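Local coordinates for succinate dehydrogenase subunit B (Mycolicibacterium smegmatis MC2 51, PDB 6LUM), which probably carries electrons through its three iron-sulfur clusters, from the flavoprotein subunit toward the membrane part of the succinate dehydrogenase complex, at residues P49-H61 / R94-P106. Numbering follows the deposited sequence.
Sequences PCLPSDRLLNLLH and RLACKVLMRDMLP. With FES (Fe2/s2 (inorganic) cluster), chain B.
R55 and C97 join two parts of the beta-grasp fold of the plant-type 2Fe-2S ferredoxin domain: the start of helix 56-67 and the loop carrying a cluster cysteine. The case illustrates a long side chain holding a cluster loop by its backbone. From R55, the N-cap residue, CB passes the carbonyl of C97, CG lies 3.7 Å from L100 N, and CD runs alongside C97 O. The chain bends at chi2 (143°) and continues alongside L100, which points the same way: NH1 meets L100 CD1, L100 CB lies over one guanidinium face, offset toward its rim, and NH2 donates in the guanidinium plane to a lone pair of C97 O (2.9 Å, N-H...O angle 152°). Cut back to an alanine, this position is likely to leave C97 O without its side-chain donor and L100 without the flat group beside it. A weak bond from L57 N to A96 O, 3.3 Å, adds a backbone-to-backbone link.

On the side of L56 and L59 the contact is apolar. L56 CB packs on V99 CG2, while the extended M101 chain brings CE to L56 CD1 and, tip to tip, to L59 CD1, both at 3.5 Å. C50 SG sits near the sulfurs of M101 and M104. Beside sulfide S1 of the cluster, L57 CD2 rests on C97 CB (3.9 Å), the carbon bearing the SG that faces FE2 at 2.7 Å.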
loop_
_atom_site.group_PDB
_atom_site.type_symbol
_atom_site.label_atom_id
_atom_site.label_comp_id
_atom_site.label_asym_id
_atom_site.label_seq_id
_atom_site.Cartn_x
_atom_site.Cartn_y
_atom_site.Cartn_z
ATOM N N PRO J 49 27.141 25.565 -45.260
ATOM C CA PRO J 49 27.292 24.681 -46.415
ATOM C C PRO J 49 26.820 23.275 -46.100
ATOM O O PRO J 49 26.967 22.788 -44.979
ATOM C CB PRO J 49 28.799 24.711 -46.679
ATOM C CG PRO J 49 29.372 24.925 -45.357
ATOM C CD PRO J 49 28.431 25.823 -44.611
ATOM N N CYS J 50 26.251 22.624 -47.106
ATOM C CA CYS J 50 25.725 21.278 -46.979
ATOM C C CYS J 50 26.453 20.357 -47.944
ATOM O O CYS J 50 27.150 20.807 -48.852
ATOM C CB CYS J 50 24.218 21.255 -47.247
ATOM S SG CYS J 50 23.435 19.639 -47.159
ATOM N N LEU J 51 26.292 19.060 -47.739
ATOM C CA LEU J 51 26.875 18.029 -48.584
ATOM C C LEU J 51 25.839 16.955 -48.852
ATOM O O LEU J 51 24.738 16.984 -48.296
ATOM C CB LEU J 51 28.113 17.398 -47.925
ATOM C CG LEU J 51 29.506 17.993 -48.112
ATOM C CD1 LEU J 51 29.865 17.974 -49.578
ATOM C CD2 LEU J 51 29.629 19.380 -47.528
ATOM N N PRO J 52 26.149 15.995 -49.725
ATOM C CA PRO J 52 25.304 14.796 -49.785
ATOM C C PRO J 52 25.404 13.947 -48.533
ATOM O O PRO J 52 24.392 13.410 -48.071
ATOM C CB PRO J 52 25.837 14.061 -51.021
ATOM C CG PRO J 52 26.460 15.120 -51.842
ATOM C CD PRO J 52 27.081 16.052 -50.861
ATOM N N SER J 53 26.600 13.799 -47.978
ATOM C CA SER J 53 26.798 13.018 -46.759
ATOM C C SER J 53 26.842 13.922 -45.529
ATOM O O SER J 53 27.819 13.958 -44.789
ATOM C CB SER J 53 28.065 12.180 -46.873
ATOM O OG SER J 53 27.928 11.194 -47.879
ATOM N N ASP J 54 25.763 14.663 -45.314
ATOM C CA ASP J 54 25.604 15.472 -44.118
ATOM C C ASP J 54 24.311 15.108 -43.421
ATOM O O ASP J 54 23.548 14.258 -43.877
ATOM C CB ASP J 54 25.602 16.971 -44.415
ATOM C CG ASP J 54 26.984 17.526 -44.623
ATOM O OD1 ASP J 54 27.946 16.952 -44.077
ATOM O OD2 ASP J 54 27.108 18.562 -45.306
ATOM N N ARG J 55 24.080 15.781 -42.299
ATOM C CA ARG J 55 22.867 15.633 -41.519
ATOM C C ARG J 55 22.636 16.928 -40.765
ATOM O O ARG J 55 23.545 17.752 -40.609
ATOM C CB ARG J 55 22.961 14.444 -40.570
ATOM C CG ARG J 55 22.603 13.146 -41.224
ATOM C CD ARG J 55 23.452 12.013 -40.748
ATOM N NE ARG J 55 23.291 10.846 -41.605
ATOM C CZ ARG J 55 22.348 9.927 -41.441
ATOM N NH1 ARG J 55 22.271 8.891 -42.263
ATOM N NH2 ARG J 55 21.481 10.042 -40.451
ATOM N N LEU J 56 21.404 17.115 -40.303
ATOM C CA LEU J 56 21.104 18.360 -39.617
ATOM C C LEU J 56 21.967 18.527 -38.382
ATOM O O LEU J 56 22.220 19.654 -37.955
ATOM C CB LEU J 56 19.633 18.431 -39.243
ATOM C CG LEU J 56 19.169 19.812 -38.825
ATOM C CD1 LEU J 56 19.468 20.781 -39.910
ATOM C CD2 LEU J 56 17.717 19.796 -38.557
ATOM N N LEU J 57 22.447 17.431 -37.803
ATOM C CA LEU J 57 23.365 17.554 -36.681
ATOM C C LEU J 57 24.687 18.147 -37.128
ATOM O O LEU J 57 25.247 18.999 -36.440
ATOM C CB LEU J 57 23.587 16.199 -36.028
ATOM C CG LEU J 57 23.976 16.237 -34.562
ATOM C CD1 LEU J 57 22.927 16.982 -33.789
ATOM C CD2 LEU J 57 24.135 14.842 -34.040
ATOM N N ASN J 58 25.205 17.712 -38.274
ATOM C CA ASN J 58 26.425 18.309 -38.794
ATOM C C ASN J 58 26.237 19.791 -39.051
ATOM O O ASN J 58 27.137 20.596 -38.791
ATOM C CB ASN J 58 26.855 17.603 -40.072
ATOM C CG ASN J 58 27.214 16.164 -39.845
ATOM O OD1 ASN J 58 26.877 15.585 -38.822
ATOM N ND2 ASN J 58 27.900 15.571 -40.804
ATOM N N LEU J 59 25.062 20.180 -39.541
ATOM C CA LEU J 59 24.848 21.595 -39.832
ATOM C C LEU J 59 24.703 22.419 -38.558
ATOM O O LEU J 59 25.220 23.539 -38.474
ATOM C CB LEU J 59 23.624 21.770 -40.720
ATOM C CG LEU J 59 23.609 21.111 -42.091
ATOM C CD1 LEU J 59 22.733 21.934 -42.984
ATOM C CD2 LEU J 59 24.987 20.997 -42.669
ATOM N N LEU J 60 24.008 21.890 -37.557
ATOM C CA LEU J 60 23.902 22.600 -36.291
ATOM C C LEU J 60 25.246 22.682 -35.588
ATOM O O LEU J 60 25.523 23.662 -34.892
ATOM C CB LEU J 60 22.873 21.922 -35.397
ATOM C CG LEU J 60 21.429 21.918 -35.876
ATOM C CD1 LEU J 60 20.595 21.058 -34.982
ATOM C CD2 LEU J 60 20.895 23.304 -35.879
ATOM N N HIS J 61 26.097 21.675 -35.762
ATOM C CA HIS J 61 27.456 21.756 -35.248
ATOM C C HIS J 61 28.240 22.851 -35.946
ATOM O O HIS J 61 28.974 23.594 -35.299
ATOM C CB HIS J 61 28.164 20.419 -35.421
ATOM C CG HIS J 61 27.916 19.453 -34.308
ATOM N ND1 HIS J 61 28.021 18.092 -34.472
ATOM C CD2 HIS J 61 27.576 19.652 -33.015
ATOM C CE1 HIS J 61 27.747 17.493 -33.330
ATOM N NE2 HIS J 61 27.478 18.417 -32.429
ATOM N N ARG J 94 11.770 14.964 -35.429
ATOM C CA ARG J 94 12.666 14.186 -36.284
ATOM C C ARG J 94 13.879 13.500 -35.659
ATOM O O ARG J 94 14.340 12.535 -36.276
ATOM C CB ARG J 94 13.173 15.039 -37.440
ATOM C CG ARG J 94 12.183 15.342 -38.524
ATOM C CD ARG J 94 11.715 14.127 -39.306
ATOM N NE ARG J 94 10.401 13.676 -38.864
ATOM C CZ ARG J 94 9.775 12.602 -39.328
ATOM N NH1 ARG J 94 10.343 11.859 -40.260
ATOM N NH2 ARG J 94 8.572 12.288 -38.872
ATOM N N LEU J 95 14.436 13.900 -34.511
ATOM C CA LEU J 95 15.796 13.434 -34.189
ATOM C C LEU J 95 16.840 13.897 -35.186
ATOM O O LEU J 95 17.241 13.138 -36.061
ATOM C CB LEU J 95 15.907 11.916 -34.049
ATOM C CG LEU J 95 16.137 11.246 -32.707
ATOM C CD1 LEU J 95 15.106 11.562 -31.704
ATOM C CD2 LEU J 95 16.141 9.791 -32.979
ATOM N N ALA J 96 17.258 15.154 -35.061
ATOM C CA ALA J 96 18.086 15.845 -36.040
ATOM C C ALA J 96 19.275 15.058 -36.560
ATOM O O ALA J 96 19.836 15.433 -37.585
ATOM C CB ALA J 96 18.603 17.134 -35.428
ATOM N N CYS J 97 19.703 14.004 -35.888
ATOM C CA CYS J 97 20.840 13.239 -36.380
ATOM C C CYS J 97 20.487 12.340 -37.545
ATOM O O CYS J 97 21.365 11.642 -38.047
ATOM C CB CYS J 97 21.431 12.376 -35.272
ATOM S SG CYS J 97 20.561 10.862 -34.965
ATOM N N LYS J 98 19.234 12.330 -37.984
ATOM C CA LYS J 98 18.786 11.380 -38.982
ATOM C C LYS J 98 18.142 12.008 -40.203
ATOM O O LYS J 98 17.668 11.266 -41.066
ATOM C CB LYS J 98 17.786 10.404 -38.368
ATOM C CG LYS J 98 18.389 9.467 -37.399
ATOM C CD LYS J 98 17.344 8.645 -36.746
ATOM C CE LYS J 98 17.767 7.217 -36.756
ATOM N NZ LYS J 98 16.697 6.345 -36.235
ATOM N N VAL J 99 18.108 13.336 -40.316
ATOM C CA VAL J 99 17.326 13.924 -41.386
ATOM C C VAL J 99 17.991 13.772 -42.743
ATOM O O VAL J 99 17.335 13.994 -43.765
ATOM C CB VAL J 99 17.021 15.395 -41.114
ATOM C CG1 VAL J 99 16.496 15.563 -39.719
ATOM C CG2 VAL J 99 18.239 16.190 -41.354
ATOM N N LEU J 100 19.274 13.417 -42.799
ATOM C CA LEU J 100 19.838 12.759 -43.977
ATOM C C LEU J 100 19.641 13.597 -45.243
ATOM O O LEU J 100 18.832 13.285 -46.114
ATOM C CB LEU J 100 19.237 11.362 -44.138
ATOM C CG LEU J 100 19.771 10.531 -45.294
ATOM C CD1 LEU J 100 21.263 10.369 -45.159
ATOM C CD2 LEU J 100 19.081 9.184 -45.319
ATOM N N MET J 101 20.363 14.691 -45.304
ATOM C CA MET J 101 20.220 15.605 -46.436
ATOM C C MET J 101 20.723 15.054 -47.749
ATOM O O MET J 101 20.797 15.850 -48.683
ATOM C CB MET J 101 20.936 16.909 -46.124
ATOM C CG MET J 101 20.330 17.592 -44.950
ATOM S SD MET J 101 21.025 19.194 -44.637
ATOM C CE MET J 101 20.113 19.565 -43.161
ATOM N N ARG J 102 21.075 13.771 -47.858
ATOM C CA ARG J 102 21.428 13.180 -49.147
ATOM C C ARG J 102 20.351 13.410 -50.197
ATOM O O ARG J 102 20.651 13.457 -51.393
ATOM C CB ARG J 102 21.670 11.679 -48.977
ATOM C CG ARG J 102 22.359 10.989 -50.142
ATOM C CD ARG J 102 22.659 9.529 -49.803
ATOM N NE ARG J 102 23.329 9.389 -48.510
ATOM C CZ ARG J 102 23.465 8.245 -47.846
ATOM N NH1 ARG J 102 22.976 7.117 -48.343
ATOM N NH2 ARG J 102 24.091 8.231 -46.677
ATOM N N ASP J 103 19.100 13.555 -49.774
ATOM C CA ASP J 103 17.984 13.703 -50.702
ATOM C C ASP J 103 17.609 15.178 -50.844
ATOM O O ASP J 103 16.604 15.659 -50.319
ATOM C CB ASP J 103 16.800 12.862 -50.235
ATOM C CG ASP J 103 16.502 13.041 -48.759
ATOM O OD1 ASP J 103 17.010 14.003 -48.157
ATOM O OD2 ASP J 103 15.766 12.211 -48.192
ATOM N N MET J 104 18.448 15.904 -51.578
ATOM C CA MET J 104 18.145 17.278 -51.973
ATOM C C MET J 104 18.224 17.362 -53.494
ATOM O O MET J 104 19.240 17.746 -54.077
ATOM C CB MET J 104 19.088 18.285 -51.255
ATOM C CG MET J 104 20.578 18.051 -51.447
ATOM S SD MET J 104 21.589 19.182 -50.471
ATOM C CE MET J 104 23.224 18.556 -50.834
ATOM N N LEU J 105 17.119 17.001 -54.140
ATOM C CA LEU J 105 16.933 17.145 -55.578
ATOM C C LEU J 105 16.531 18.573 -55.942
ATOM O O LEU J 105 16.969 19.083 -56.981
ATOM C CB LEU J 105 15.898 16.139 -56.090
ATOM C CG LEU J 105 16.264 14.667 -55.899
ATOM C CD1 LEU J 105 15.347 13.774 -56.717
ATOM C CD2 LEU J 105 17.722 14.425 -56.266
ATOM N N PRO J 106 15.696 19.266 -55.130
ATOM C CA PRO J 106 15.462 20.694 -55.390
ATOM C C PRO J 106 16.697 21.563 -55.197
ATOM O O PRO J 106 16.620 22.787 -55.334
ATOM C CB PRO J 106 14.362 21.061 -54.380
ATOM C CG PRO J 106 14.372 19.964 -53.373
ATOM C CD PRO J 106 14.723 18.750 -54.150
HETATM FE FE1 FES B . 21.792 10.792 -30.000
HETATM FE FE2 FES B . 20.437 11.859 -32.472
HETATM S S1 FES B . 22.394 12.202 -31.549
HETATM S S2 FES B . 19.962 10.258 -31.072
#